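PDB 7CDY: glucose dehydrogenase from Serratia sp. FS14, which is a calcium-containing beta-propeller protein of the glucose/sorbosone dehydrogenase family, with its strands arranged in antiparallel sheets. Local coordinates for residues A[12-17]-A[331-336]; A[5-10]-A[341-346]; A[161-166]-A[182-187]. One frame throughout, in Å; residues are numbered along the deposited sequence.

Followed from the N terminus, the chain first lays down strand 3-19, whose outer part (5-10) pairs with 341-346 in contact 2 and whose inner part (12-17) packs against 331-336 in contact 1. Contact 1 is nested within the loop that contact 2 closes. The pairing of 3-19 with 339-345 brings the two ends of the chain together in one antiparallel sheet, consistent with closure of a propeller ring; the centres of contacts 1 and 2 are about 11 Å apart and the two contacts touch. Contact 3, 161-166 with 182-187, closes a short loop nested inside both others. It joins the last two strands of a separate four-stranded sheet, about 27 Å from contact 1 and about 35 Å from contact 2, centre to centre, across the chain's middle.

Contact 1. Residues A[12-17]-A[331-336]; sequences EHPWSL and YLLTDE
His13 and Asp335 meet through a nearly straight hydrogen bond, ND1 of His13 giving its proton to OD1 of Asp335 at 2.8 Å. The oxygen lies in the plane of the imidazole, yet the nitrogen reaches it on the syn side and well out of the carboxylate plane, and the two flat groups are turned 64° apart. With chi1 at 177°, Asp335 carries its carboxylate away from its own backbone N and up to the ring edge. One face of that ring rests on the backbone of Glu336, C being 3.8 Å above the plane. A second bond, His13 N to Glu336 O at 3.0 Å, fixes the backbone beside the side-chain pair. A water sits close to Pro14 O and, in a weaker contact, to Asp335 OD1, with more acceptors around it than it has protons.

Beyond this polar end the contact is apolar. Leu333 stands between Pro14 and Leu17: its CD1 meets Pro14 CB at 4.0 Å and presses on the Ser16 carbonyl, while its CG takes Leu17 CD2 at 3.8 Å. The same Leu17 methyl continues to Tyr331 CB, at 4.0 Å. Pro14 CG comes within 3.2 Å of Thr334 O.

The axes of strands 14-17 and 331-334 approach to 6.6 Å at 162°, and side chains, not backbone bonds, fill the space between them. Arg318 and Arg320 hold Asp335 OD2 by salt bridges. Strand 339-345 pairs with 330-334 and touches Leu17 through Leu341, while strand 26-30 flanks Pro14 through Ile28 and Leu17 through Leu26.

Contact 2. Residues A[5-10]-A[341-346]; sequences SQLQDG and LLKVGA
Ser5 and Lys343 form an antiparallel hydrogen-bonded pair in which both backbones give and receive. Ser5 N donates to Lys343 O at 2.9 Å, and Lys343 N returns a bond to Ser5 O at 2.8 Å, with N-H...O angles of 166° and 171°. Ser5 O has an additional CA-H...O contact from Leu342 CA, at 3.4 Å. Gln6 and Leu342 follow as a non-hydrogen-bonded pair, where Leu342 CD2 lies 4.1 Å from Gln6 CB.

Next the register slips by one residue. Leu7 and Gln8 both face Leu341, a classic beta bulge: Leu7 N donates to Leu341 O at 2.8 Å, whereas Leu341 N donates to Gln8 O at 3.0 Å. Both polar backbone atoms of Leu341 are thereby satisfied by the bulged strand. These bonds join the first and last strands of the chain within one sheet, consistent with the ring closure of a beta-propeller.

Side chains fill in around the bulge. Leu7 CB meets Leu341 CD2 at 3.9 Å, and Leu7 CD1 reaches the CB of Lys343. The Lys343 chain runs on extended, and its ammonium end makes a cation-pi contact with Tyr329. Gln8 bends at chi2 (63°), which turns its amide forward along its own strand, where NE2 donates to Asp9 O. One residue further on, Gly10 N is taken by OD1 of Asp338.

Contact 3. Residues A[161-166]-A[182-187]; sequences VRLTAE and RPEVWS
Arg162 N donates to Glu184 O at 3.1 Å, a backbone bond at the start of the edge strand 185-187 of this antiparallel propeller sheet; a backbone bond of Trp186 with Leu160 supplements it in holding that strand to 160-163. Beside it, Val161 and Val185 form a non-hydrogen-bonded pair with diverging side chains, their CA atoms 4.4 Å apart. The Glu184 carbonyl oxygen also takes a CA-H...O contact from Val161 CA, at 3.3 Å.

On one flank the Arg162 guanidinium has Trp186 CZ3 over one face, 3.5 Å from NE, but the guanidinium and indole planes are inclined at 61°, so this is no parallel stack. A bend at chi3 (68°) turns the guanidinium across the ring's CZ3 corner. Asp172 and Asn173 bind Arg162 NH2, and Tyr136 adds a cation-pi contact; the indole in turn is anchored by NE1 to Pro221 O and packs edge-to-face with Phe138.

On the other flank, Leu163 CD2 touches Glu184 CG at 3.9 Å. A type I turn from Arg182 to Val185 places Glu184, and its carboxylate is gripped side-on by Arg182: NE donates to OE2 and NH2 to OE1, each at 2.9 Å.

Contact 1. Residues A[12-17]-A[331-336]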
ATOM      1  N   GLU A  12      16.579  -4.288  -6.461  1.00 11.73           N
ATOM      2  CA  GLU A  12      15.873  -5.356  -7.173  1.00 11.68           C
ATOM      3  C   GLU A  12      14.395  -5.333  -6.793  1.00 10.82           C
ATOM      4  O   GLU A  12      14.022  -5.738  -5.683  1.00 11.33           O
ATOM      5  CB  GLU A  12      16.497  -6.721  -6.891  1.00 12.55           C
ATOM      6  CG  GLU A  12      15.883  -7.817  -7.757  1.00 14.32           C
ATOM      7  CD  GLU A  12      16.452  -9.197  -7.497  1.00 17.62           C
ATOM      8  OE1 GLU A  12      16.136 -10.113  -8.291  1.00 21.24           O
ATOM      9  OE2 GLU A  12      17.200  -9.378  -6.515  1.00 17.10           O
ATOM     10  N   HIS A  13      13.555  -4.858  -7.704  1.00 10.83           N
ATOM     11  CA  HIS A  13      12.122  -4.739  -7.469  1.00 11.05           C
ATOM     12  C   HIS A  13      11.800  -4.096  -6.113  1.00  8.85           C
ATOM     13  O   HIS A  13      11.171  -4.711  -5.253  1.00  9.97           O
ATOM     14  CB  HIS A  13      11.427  -6.086  -7.631  1.00 12.05           C
ATOM     15  CG  HIS A  13      11.516  -6.613  -9.030  1.00 14.14           C
ATOM     16  ND1 HIS A  13      10.725  -6.134 -10.050  1.00 15.26           N
ATOM     17  CD2 HIS A  13      12.338  -7.534  -9.588  1.00 20.41           C
ATOM     18  CE1 HIS A  13      11.036  -6.757 -11.175  1.00 19.23           C
ATOM     19  NE2 HIS A  13      12.013  -7.610 -10.922  1.00 20.29           N
ATOM     20  N   PRO A  14      12.246  -2.866  -5.894  1.00  9.12           N
ATOM     21  CA  PRO A  14      11.918  -2.189  -4.637  1.00  9.86           C
ATOM     22  C   PRO A  14      10.416  -1.985  -4.534  1.00  9.06           C
ATOM     23  O   PRO A  14       9.717  -1.829  -5.540  1.00 10.59           O
ATOM     24  CB  PRO A  14      12.664  -0.856  -4.751  1.00  9.29           C
ATOM     25  CG  PRO A  14      12.707  -0.598  -6.245  1.00 10.75           C
ATOM     26  CD  PRO A  14      12.880  -1.961  -6.871  1.00 10.57           C
ATOM     27  N   TRP A  15       9.910  -2.015  -3.303  1.00  9.44           N
ATOM     28  CA  TRP A  15       8.464  -2.027  -3.113  1.00  9.54           C
ATOM     29  C   TRP A  15       7.968  -0.897  -2.232  1.00  8.28           C
ATOM     30  O   TRP A  15       6.939  -0.297  -2.536  1.00  9.29           O
ATOM     31  CB  TRP A  15       8.015  -3.377  -2.528  1.00  9.54           C
ATOM     32  CG  TRP A  15       6.591  -3.771  -2.866  1.00  9.49           C
ATOM     33  CD1 TRP A  15       6.182  -4.476  -3.962  1.00  9.29           C
ATOM     34  CD2 TRP A  15       5.412  -3.478  -2.108  1.00  8.66           C
ATOM     35  NE1 TRP A  15       4.817  -4.648  -3.930  1.00 10.14           N
ATOM     36  CE2 TRP A  15       4.320  -4.057  -2.795  1.00  8.75           C
ATOM     37  CE3 TRP A  15       5.175  -2.812  -0.902  1.00  9.53           C
ATOM     38  CZ2 TRP A  15       3.003  -3.973  -2.317  1.00 10.02           C
ATOM     39  CZ3 TRP A  15       3.875  -2.734  -0.430  1.00 10.26           C
ATOM     40  CH2 TRP A  15       2.802  -3.312  -1.138  1.00 10.20           C
ATOM     41  N   SER A  16       8.683  -0.578  -1.160  1.00  8.68           N
ATOM     42  CA  SER A  16       8.223   0.402  -0.187  1.00  8.68           C
ATOM     43  C   SER A  16       9.403   1.243   0.263  1.00  8.30           C
ATOM     44  O   SER A  16      10.538   0.767   0.318  1.00  9.10           O
ATOM     45  CB  SER A  16       7.647  -0.324   1.050  1.00 10.63           C
ATOM     46  OG  SER A  16       7.164   0.550   2.068  1.00 10.07           O
ATOM     47  N   LEU A  17       9.125   2.498   0.599  1.00  8.73           N
ATOM     48  CA  LEU A  17      10.116   3.318   1.280  1.00  9.14           C
ATOM     49  C   LEU A  17       9.464   4.068   2.424  1.00  7.52           C
ATOM     50  O   LEU A  17       8.266   4.350   2.412  1.00  9.90           O
ATOM     51  CB  LEU A  17      10.850   4.283   0.338  1.00 12.64           C
ATOM     52  CG  LEU A  17      10.123   5.554  -0.076  1.00 12.55           C
ATOM     53  CD1 LEU A  17      10.407   6.729   0.868  1.00 13.51           C
ATOM     54  CD2 LEU A  17      10.489   5.933  -1.509  1.00 14.67           C
ATOM     55  N   TYR A 331       9.202  11.301  -3.352  1.00 11.57           N
ATOM     56  CA  TYR A 331      10.169  10.223  -3.482  1.00 12.08           C
ATOM     57  C   TYR A 331       9.467   9.000  -4.060  1.00 10.62           C
ATOM     58  O   TYR A 331       8.417   8.585  -3.554  1.00 12.35           O
ATOM     59  CB  TYR A 331      10.819   9.910  -2.126  1.00 12.02           C
ATOM     60  CG  TYR A 331      11.805  10.976  -1.695  1.00 12.55           C
ATOM     61  CD1 TYR A 331      11.365  12.198  -1.195  1.00 13.73           C
ATOM     62  CD2 TYR A 331      13.169  10.772  -1.821  1.00 15.93           C
ATOM     63  CE1 TYR A 331      12.274  13.185  -0.819  1.00 16.37           C
ATOM     64  CE2 TYR A 331      14.078  11.744  -1.442  1.00 19.11           C
ATOM     65  CZ  TYR A 331      13.624  12.945  -0.947  1.00 17.27           C
ATOM     66  OH  TYR A 331      14.544  13.908  -0.574  1.00 22.03           O
ATOM     67  N   LEU A 332      10.032   8.441  -5.129  1.00 10.13           N
ATOM     68  CA  LEU A 332       9.432   7.330  -5.851  1.00  9.60           C
ATOM     69  C   LEU A 332      10.390   6.153  -5.903  1.00  8.51           C
ATOM     70  O   LEU A 332      11.616   6.326  -5.859  1.00 10.75           O
ATOM     71  CB  LEU A 332       9.120   7.712  -7.309  1.00 10.52           C
ATOM     72  CG  LEU A 332       8.373   9.010  -7.609  1.00 13.87           C
ATOM     73  CD1 LEU A 332       8.027   9.093  -9.094  1.00 13.79           C
ATOM     74  CD2 LEU A 332       7.136   9.174  -6.762  1.00 18.80           C
ATOM     75  N   LEU A 333       9.820   4.947  -6.027  1.00  9.23           N
ATOM     76  CA  LEU A 333      10.571   3.751  -6.386  1.00  9.59           C
ATOM     77  C   LEU A 333      10.045   3.210  -7.702  1.00  9.04           C
ATOM     78  O   LEU A 333       8.838   3.260  -7.961  1.00  9.33           O
ATOM     79  CB  LEU A 333      10.414   2.643  -5.342  1.00  9.23           C
ATOM     80  CG  LEU A 333      10.908   2.976  -3.933  1.00  9.22           C
ATOM     81  CD1 LEU A 333      10.494   1.897  -2.921  1.00 10.89           C
ATOM     82  CD2 LEU A 333      12.413   3.185  -3.916  1.00 11.97           C
ATOM     83  N   THR A 334      10.943   2.688  -8.532  1.00  9.32           N
ATOM     84  CA  THR A 334      10.556   2.098  -9.809  1.00  9.37           C
ATOM     85  C   THR A 334      10.641   0.581  -9.740  1.00 11.27           C
ATOM     86  O   THR A 334      11.572   0.028  -9.146  1.00 13.26           O
ATOM     87  CB  THR A 334      11.368   2.644 -10.994  1.00 11.52           C
ATOM     88  OG1 THR A 334      12.706   2.125 -10.957  1.00 13.28           O
ATOM     89  CG2 THR A 334      11.407   4.152 -10.961  1.00 14.28           C
ATOM     90  N   ASP A 335       9.653  -0.089 -10.337  1.00 11.23           N
ATOM     91  CA  ASP A 335       9.518  -1.546 -10.222  1.00 11.19           C
ATOM     92  C   ASP A 335      10.196  -2.228 -11.403  1.00 13.08           C
ATOM     93  O   ASP A 335       9.570  -2.587 -12.402  1.00 14.50           O
ATOM     94  CB  ASP A 335       8.055  -1.962 -10.135  1.00 15.41           C
ATOM     95  CG  ASP A 335       7.888  -3.477 -10.086  1.00 15.78           C
ATOM     96  OD1 ASP A 335       8.803  -4.150  -9.557  1.00 17.71           O
ATOM     97  OD2 ASP A 335       6.868  -3.996 -10.590  1.00 18.83           O
ATOM     98  N   GLU A 336      11.499  -2.437 -11.260  1.00 12.69           N
ATOM     99  CA  GLU A 336      12.287  -3.136 -12.266  1.00 13.77           C
ATOM    100  C   GLU A 336      13.459  -3.807 -11.573  1.00 13.39           C
ATOM    101  O   GLU A 336      13.724  -3.573 -10.391  1.00 13.39           O
ATOM    102  CB  GLU A 336      12.783  -2.184 -13.356  1.00 18.71           C
ATOM    103  CG  GLU A 336      13.540  -1.015 -12.799  1.00 19.32           C
ATOM    104  CD  GLU A 336      13.818   0.070 -13.817  1.00 27.28           C
ATOM    105  OE1 GLU A 336      14.433  -0.235 -14.864  1.00 29.83           O
ATOM    106  OE2 GLU A 336      13.431   1.232 -13.563  1.00 24.42           O
TER
HETATM  107  O   HOH W   1       8.207  -3.877  -6.819  1.00 15.74           O

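Contact 2. Residues A[5-10]-A[341-346]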
ATOM      1  N   SER A   5      15.643  13.668  -9.989  1.00 15.83           N
ATOM      2  CA  SER A   5      17.001  13.287  -9.637  1.00 16.64           C
ATOM      3  C   SER A   5      16.996  11.813  -9.273  1.00 17.03           C
ATOM      4  O   SER A   5      16.217  11.386  -8.412  1.00 15.69           O
ATOM      5  CB  SER A   5      17.483  14.088  -8.433  1.00 18.80           C
ATOM      6  OG  SER A   5      18.821  13.757  -8.113  1.00 28.79           O
ATOM      7  N   GLN A   6      17.848  11.038  -9.926  1.00 15.06           N
ATOM      8  CA  GLN A   6      18.020   9.636  -9.571  1.00 15.09           C
ATOM      9  C   GLN A   6      18.989   9.563  -8.401  1.00 15.00           C
ATOM     10  O   GLN A   6      20.165   9.916  -8.538  1.00 19.12           O
ATOM     11  CB  GLN A   6      18.539   8.845 -10.767  1.00 15.60           C
ATOM     12  CG  GLN A   6      18.762   7.378 -10.446  1.00 18.18           C
ATOM     13  CD  GLN A   6      19.157   6.575 -11.656  1.00 19.05           C
ATOM     14  OE1 GLN A   6      18.392   6.454 -12.611  1.00 20.33           O
ATOM     15  NE2 GLN A   6      20.356   6.021 -11.628  1.00 19.03           N
ATOM     16  N   LEU A   7      18.502   9.121  -7.244  1.00 13.76           N
ATOM     17  CA  LEU A   7      19.326   9.059  -6.044  1.00 13.78           C
ATOM     18  C   LEU A   7      20.024   7.724  -5.866  1.00 12.53           C
ATOM     19  O   LEU A   7      21.068   7.670  -5.205  1.00 15.61           O
ATOM     20  CB  LEU A   7      18.474   9.326  -4.801  1.00 14.83           C
ATOM     21  CG  LEU A   7      17.676  10.629  -4.776  1.00 16.85           C
ATOM     22  CD1 LEU A   7      16.895  10.740  -3.477  1.00 16.56           C
ATOM     23  CD2 LEU A   7      18.607  11.824  -4.958  1.00 21.05           C
ATOM     24  N   GLN A   8      19.470   6.648  -6.416  1.00 12.30           N
ATOM     25  CA  GLN A   8      20.024   5.321  -6.208  1.00 12.46           C
ATOM     26  C   GLN A   8      19.507   4.406  -7.306  1.00 13.14           C
ATOM     27  O   GLN A   8      18.367   4.554  -7.752  1.00 12.68           O
ATOM     28  CB  GLN A   8      19.618   4.767  -4.833  1.00 14.32           C
ATOM     29  CG  GLN A   8      20.223   3.415  -4.501  1.00 13.45           C
ATOM     30  CD  GLN A   8      21.735   3.468  -4.420  1.00 13.56           C
ATOM     31  OE1 GLN A   8      22.297   4.314  -3.740  1.00 16.50           O
ATOM     32  NE2 GLN A   8      22.397   2.556  -5.120  1.00 16.22           N
ATOM     33  N   ASP A   9      20.345   3.465  -7.727  1.00 12.60           N
ATOM     34  CA  ASP A   9      19.956   2.416  -8.661  1.00 12.65           C
ATOM     35  C   ASP A   9      20.271   1.048  -8.063  1.00 12.54           C
ATOM     36  O   ASP A   9      20.631   0.947  -6.884  1.00 14.13           O
ATOM     37  CB  ASP A   9      20.656   2.605 -10.014  1.00 14.75           C
ATOM     38  CG  ASP A   9      22.174   2.455  -9.923  1.00 19.50           C
ATOM     39  OD1 ASP A   9      22.730   2.381  -8.810  1.00 19.72           O
ATOM     40  OD2 ASP A   9      22.817   2.407 -10.988  1.00 25.01           O
ATOM     41  N   GLY A  10      20.129  -0.007  -8.858  1.00 13.72           N
ATOM     42  CA  GLY A  10      20.496  -1.337  -8.401  1.00 15.29           C
ATOM     43  C   GLY A  10      19.629  -1.907  -7.300  1.00 14.18           C
ATOM     44  O   GLY A  10      20.097  -2.745  -6.524  1.00 18.02           O
ATOM     45  N   LEU A 341      15.522   4.787  -6.966  1.00 11.29           N
ATOM     46  CA  LEU A 341      14.942   5.758  -6.051  1.00 10.83           C
ATOM     47  C   LEU A 341      15.038   7.122  -6.724  1.00 10.74           C
ATOM     48  O   LEU A 341      16.138   7.551  -7.100  1.00 12.47           O
ATOM     49  CB  LEU A 341      15.726   5.766  -4.736  1.00 12.20           C
ATOM     50  CG  LEU A 341      15.381   6.853  -3.716  1.00 10.90           C
ATOM     51  CD1 LEU A 341      13.986   6.647  -3.138  1.00 12.44           C
ATOM     52  CD2 LEU A 341      16.435   6.853  -2.603  1.00 13.16           C
ATOM     53  N   LEU A 342      13.901   7.795  -6.886  1.00 11.27           N
ATOM     54  CA  LEU A 342      13.831   9.079  -7.575  1.00 12.40           C
ATOM     55  C   LEU A 342      13.326  10.164  -6.638  1.00 11.50           C
ATOM     56  O   LEU A 342      12.413   9.936  -5.835  1.00 13.00           O
ATOM     57  CB  LEU A 342      12.859   9.015  -8.757  1.00 12.53           C
ATOM     58  CG  LEU A 342      13.110   7.922  -9.791  1.00 12.25           C
ATOM     59  CD1 LEU A 342      12.024   7.949 -10.857  1.00 13.21           C
ATOM     60  CD2 LEU A 342      14.494   8.061 -10.418  1.00 14.33           C
ATOM     61  N   LYS A 343      13.890  11.356  -6.779  1.00 12.84           N
ATOM     62  CA  LYS A 343      13.445  12.545  -6.066  1.00 12.79           C
ATOM     63  C   LYS A 343      12.829  13.493  -7.092  1.00 13.68           C
ATOM     64  O   LYS A 343      13.486  13.864  -8.074  1.00 15.15           O
ATOM     65  CB  LYS A 343      14.639  13.194  -5.370  1.00 14.15           C
ATOM     66  CG  LYS A 343      14.333  14.436  -4.568  1.00 17.96           C
ATOM     67  CD  LYS A 343      15.628  14.950  -3.949  1.00 25.78           C
ATOM     68  CE  LYS A 343      15.541  16.404  -3.552  1.00 29.31           C
ATOM     69  NZ  LYS A 343      16.826  16.894  -2.974  1.00 29.80           N
ATOM     70  N   VAL A 344      11.580  13.840  -6.854  1.00 13.25           N
ATOM     71  CA  VAL A 344      10.786  14.573  -7.871  1.00 13.12           C
ATOM     72  C   VAL A 344      10.227  15.866  -7.306  1.00 14.70           C
ATOM     73  O   VAL A 344       9.693  15.870  -6.247  1.00 13.83           O
ATOM     74  CB  VAL A 344       9.646  13.689  -8.402  1.00 15.39           C
ATOM     75  CG1 VAL A 344       8.851  14.438  -9.445  1.00 16.59           C
ATOM     76  CG2 VAL A 344      10.166  12.389  -8.984  1.00 14.53           C
ATOM     77  N   GLY A 345      10.402  16.936  -8.076  1.00 15.11           N
ATOM     78  CA  GLY A 345       9.934  18.273  -7.693  1.00 17.20           C
ATOM     79  C   GLY A 345       9.153  18.928  -8.817  1.00 17.40           C
ATOM     80  O   GLY A 345       9.247  18.525  -9.917  1.00 17.99           O
ATOM     81  N   ALA A 346       8.426  19.959  -8.484  1.00 19.19           N
ATOM     82  CA  ALA A 346       7.579  20.640  -9.481  1.00 23.46           C
ATOM     83  C   ALA A 346       8.373  21.450 -10.502  1.00 25.04           C
ATOM     84  O   ALA A 346       7.882  21.482 -11.596  1.00 24.75           O
ATOM     85  CB  ALA A 346       6.487  21.418  -8.809  1.00 23.90           C
TER

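Contact 3. Residues A[161-166]-A[182-187]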
ATOM      1  N   VAL A 161      -8.127  -3.762   7.290  1.00  8.19           N
ATOM      2  CA  VAL A 161      -8.132  -4.155   8.693  1.00  8.71           C
ATOM      3  C   VAL A 161      -7.637  -2.974   9.517  1.00  9.22           C
ATOM      4  O   VAL A 161      -6.773  -2.216   9.066  1.00  9.88           O
ATOM      5  CB  VAL A 161      -7.210  -5.384   8.858  1.00 10.40           C
ATOM      6  CG1 VAL A 161      -6.648  -5.505  10.270  1.00 11.79           C
ATOM      7  CG2 VAL A 161      -7.943  -6.654   8.443  1.00 10.76           C
ATOM      8  N   ARG A 162      -8.205  -2.794  10.716  1.00  9.28           N
ATOM      9  CA  ARG A 162      -7.732  -1.789  11.669  1.00  9.69           C
ATOM     10  C   ARG A 162      -7.404  -2.469  12.986  1.00 10.42           C
ATOM     11  O   ARG A 162      -8.265  -3.144  13.569  1.00 10.74           O
ATOM     12  CB  ARG A 162      -8.760  -0.688  11.922  1.00 11.11           C
ATOM     13  CG  ARG A 162      -8.210   0.410  12.835  1.00 12.22           C
ATOM     14  CD  ARG A 162      -9.222   1.507  13.148  1.00 14.48           C
ATOM     15  NE  ARG A 162     -10.315   1.016  13.978  1.00 15.29           N
ATOM     16  CZ  ARG A 162     -10.753   1.594  15.094  1.00 20.10           C
ATOM     17  NH1 ARG A 162     -10.188   2.698  15.563  1.00 23.54           N
ATOM     18  NH2 ARG A 162     -11.772   1.049  15.738  1.00 19.09           N
ATOM     19  N   LEU A 163      -6.173  -2.273  13.468  1.00  9.50           N
ATOM     20  CA  LEU A 163      -5.678  -2.856  14.712  1.00  9.60           C
ATOM     21  C   LEU A 163      -5.042  -1.777  15.579  1.00 11.37           C
ATOM     22  O   LEU A 163      -4.744  -0.673  15.125  1.00 10.44           O
ATOM     23  CB  LEU A 163      -4.641  -3.951  14.447  1.00 10.78           C
ATOM     24  CG  LEU A 163      -5.088  -5.100  13.542  1.00 12.37           C
ATOM     25  CD1 LEU A 163      -3.915  -6.013  13.231  1.00 14.64           C
ATOM     26  CD2 LEU A 163      -6.232  -5.875  14.181  1.00 14.70           C
ATOM     27  N   THR A 164      -4.815  -2.124  16.848  1.00 11.30           N
ATOM     28  CA  THR A 164      -3.974  -1.280  17.688  1.00 10.82           C
ATOM     29  C   THR A 164      -2.512  -1.420  17.272  1.00 14.51           C
ATOM     30  O   THR A 164      -2.142  -2.273  16.459  1.00 12.00           O
ATOM     31  CB  THR A 164      -4.089  -1.672  19.167  1.00 10.32           C
ATOM     32  OG1 THR A 164      -3.426  -2.925  19.382  1.00 10.96           O
ATOM     33  CG2 THR A 164      -5.564  -1.761  19.616  1.00 14.11           C
ATOM     34  N   ALA A 165      -1.669  -0.588  17.892  1.00 13.57           N
ATOM     35  CA  ALA A 165      -0.226  -0.643  17.665  1.00 14.40           C
ATOM     36  C   ALA A 165       0.366  -2.016  17.957  1.00 12.79           C
ATOM     37  O   ALA A 165       1.437  -2.347  17.425  1.00 13.69           O
ATOM     38  CB  ALA A 165       0.464   0.405  18.543  1.00 17.14           C
ATOM     39  N   GLU A 166      -0.276  -2.809  18.808  1.00 11.40           N
ATOM     40  CA  GLU A 166       0.206  -4.135  19.158  1.00 11.45           C
ATOM     41  C   GLU A 166      -0.513  -5.242  18.407  1.00 11.67           C
ATOM     42  O   GLU A 166      -0.276  -6.420  18.685  1.00 14.79           O
ATOM     43  CB  GLU A 166       0.077  -4.363  20.673  1.00 11.46           C
ATOM     44  CG  GLU A 166       0.902  -3.396  21.521  1.00 13.01           C
ATOM     45  CD  GLU A 166       2.391  -3.438  21.211  1.00 12.17           C
ATOM     46  OE1 GLU A 166       2.873  -4.503  20.773  1.00 14.73           O
ATOM     47  OE2 GLU A 166       3.061  -2.408  21.442  1.00 12.22           O
ATOM     48  N   ARG A 182     -15.028 -11.570  11.008  1.00 13.08           N
ATOM     49  CA  ARG A 182     -13.711 -11.339  11.599  1.00 11.67           C
ATOM     50  C   ARG A 182     -13.661  -9.950  12.225  1.00 12.01           C
ATOM     51  O   ARG A 182     -13.882  -8.946  11.528  1.00 11.77           O
ATOM     52  CB  ARG A 182     -12.612 -11.477  10.549  1.00 13.57           C
ATOM     53  CG  ARG A 182     -12.281 -12.915  10.122  1.00 14.41           C
ATOM     54  CD  ARG A 182     -11.721 -13.802  11.232  1.00 18.03           C
ATOM     55  NE  ARG A 182     -10.462 -13.346  11.825  1.00 16.94           N
ATOM     56  CZ  ARG A 182      -9.326 -14.041  11.823  1.00 15.85           C
ATOM     57  NH1 ARG A 182      -9.246 -15.223  11.218  1.00 17.07           N
ATOM     58  NH2 ARG A 182      -8.255 -13.551  12.437  1.00 17.53           N
ATOM     59  N   PRO A 183     -13.353  -9.838  13.520  1.00 11.56           N
ATOM     60  CA  PRO A 183     -13.438  -8.532  14.187  1.00 11.13           C
ATOM     61  C   PRO A 183     -12.322  -7.567  13.811  1.00 10.36           C
ATOM     62  O   PRO A 183     -12.440  -6.372  14.108  1.00 10.95           O
ATOM     63  CB  PRO A 183     -13.390  -8.902  15.676  1.00 12.25           C
ATOM     64  CG  PRO A 183     -12.614 -10.165  15.713  1.00 14.26           C
ATOM     65  CD  PRO A 183     -13.043 -10.925  14.470  1.00 13.48           C
ATOM     66  N   GLU A 184     -11.270  -8.041  13.138  1.00 10.54           N
ATOM     67  CA  GLU A 184     -10.200  -7.163  12.665  1.00 11.10           C
ATOM     68  C   GLU A 184     -10.636  -6.245  11.525  1.00  9.33           C
ATOM     69  O   GLU A 184      -9.944  -5.260  11.244  1.00 10.53           O
ATOM     70  CB  GLU A 184      -9.036  -8.021  12.162  1.00 10.08           C
ATOM     71  CG  GLU A 184      -8.394  -8.922  13.207  1.00 12.35           C
ATOM     72  CD  GLU A 184      -9.027 -10.305  13.322  1.00 16.14           C
ATOM     73  OE1 GLU A 184      -8.439 -11.136  14.053  1.00 18.43           O
ATOM     74  OE2 GLU A 184     -10.094 -10.568  12.704  1.00 14.13           O
ATOM     75  N   VAL A 185     -11.769  -6.518  10.880  1.00  9.50           N
ATOM     76  CA  VAL A 185     -12.093  -5.897   9.596  1.00  9.45           C
ATOM     77  C   VAL A 185     -12.628  -4.488   9.793  1.00  8.87           C
ATOM     78  O   VAL A 185     -13.499  -4.238  10.641  1.00 11.73           O
ATOM     79  CB  VAL A 185     -13.113  -6.760   8.838  1.00  9.99           C
ATOM     80  CG1 VAL A 185     -13.695  -5.999   7.634  1.00 11.28           C
ATOM     81  CG2 VAL A 185     -12.483  -8.062   8.406  1.00 11.46           C
ATOM     82  N   TRP A 186     -12.147  -3.562   8.965  1.00  9.25           N
ATOM     83  CA  TRP A 186     -12.697  -2.223   8.834  1.00 10.53           C
ATOM     84  C   TRP A 186     -13.692  -2.150   7.685  1.00  9.15           C
ATOM     85  O   TRP A 186     -14.833  -1.725   7.876  1.00 10.65           O
ATOM     86  CB  TRP A 186     -11.557  -1.213   8.620  1.00 10.24           C
ATOM     87  CG  TRP A 186     -11.987   0.221   8.478  1.00 11.02           C
ATOM     88  CD1 TRP A 186     -12.136   0.927   7.310  1.00 12.98           C
ATOM     89  CD2 TRP A 186     -12.306   1.127   9.535  1.00 12.76           C
ATOM     90  NE1 TRP A 186     -12.534   2.209   7.582  1.00 14.82           N
ATOM     91  CE2 TRP A 186     -12.637   2.363   8.941  1.00 11.98           C
ATOM     92  CE3 TRP A 186     -12.347   1.013  10.928  1.00 13.77           C
ATOM     93  CZ2 TRP A 186     -13.001   3.478   9.698  1.00 16.18           C
ATOM     94  CZ3 TRP A 186     -12.706   2.125  11.679  1.00 17.21           C
ATOM     95  CH2 TRP A 186     -13.026   3.339  11.061  1.00 15.58           C
ATOM     96  N   SER A 187     -13.280  -2.556   6.480  1.00  9.00           N
ATOM     97  CA  SER A 187     -14.147  -2.573   5.306  1.00  8.71           C
ATOM     98  C   SER A 187     -13.828  -3.803   4.469  1.00  8.18           C
ATOM     99  O   SER A 187     -12.779  -4.434   4.626  1.00  8.26           O
ATOM    100  CB  SER A 187     -14.004  -1.296   4.475  1.00  9.73           C
ATOM    101  OG  SER A 187     -12.648  -1.087   4.091  1.00 10.32           O
TER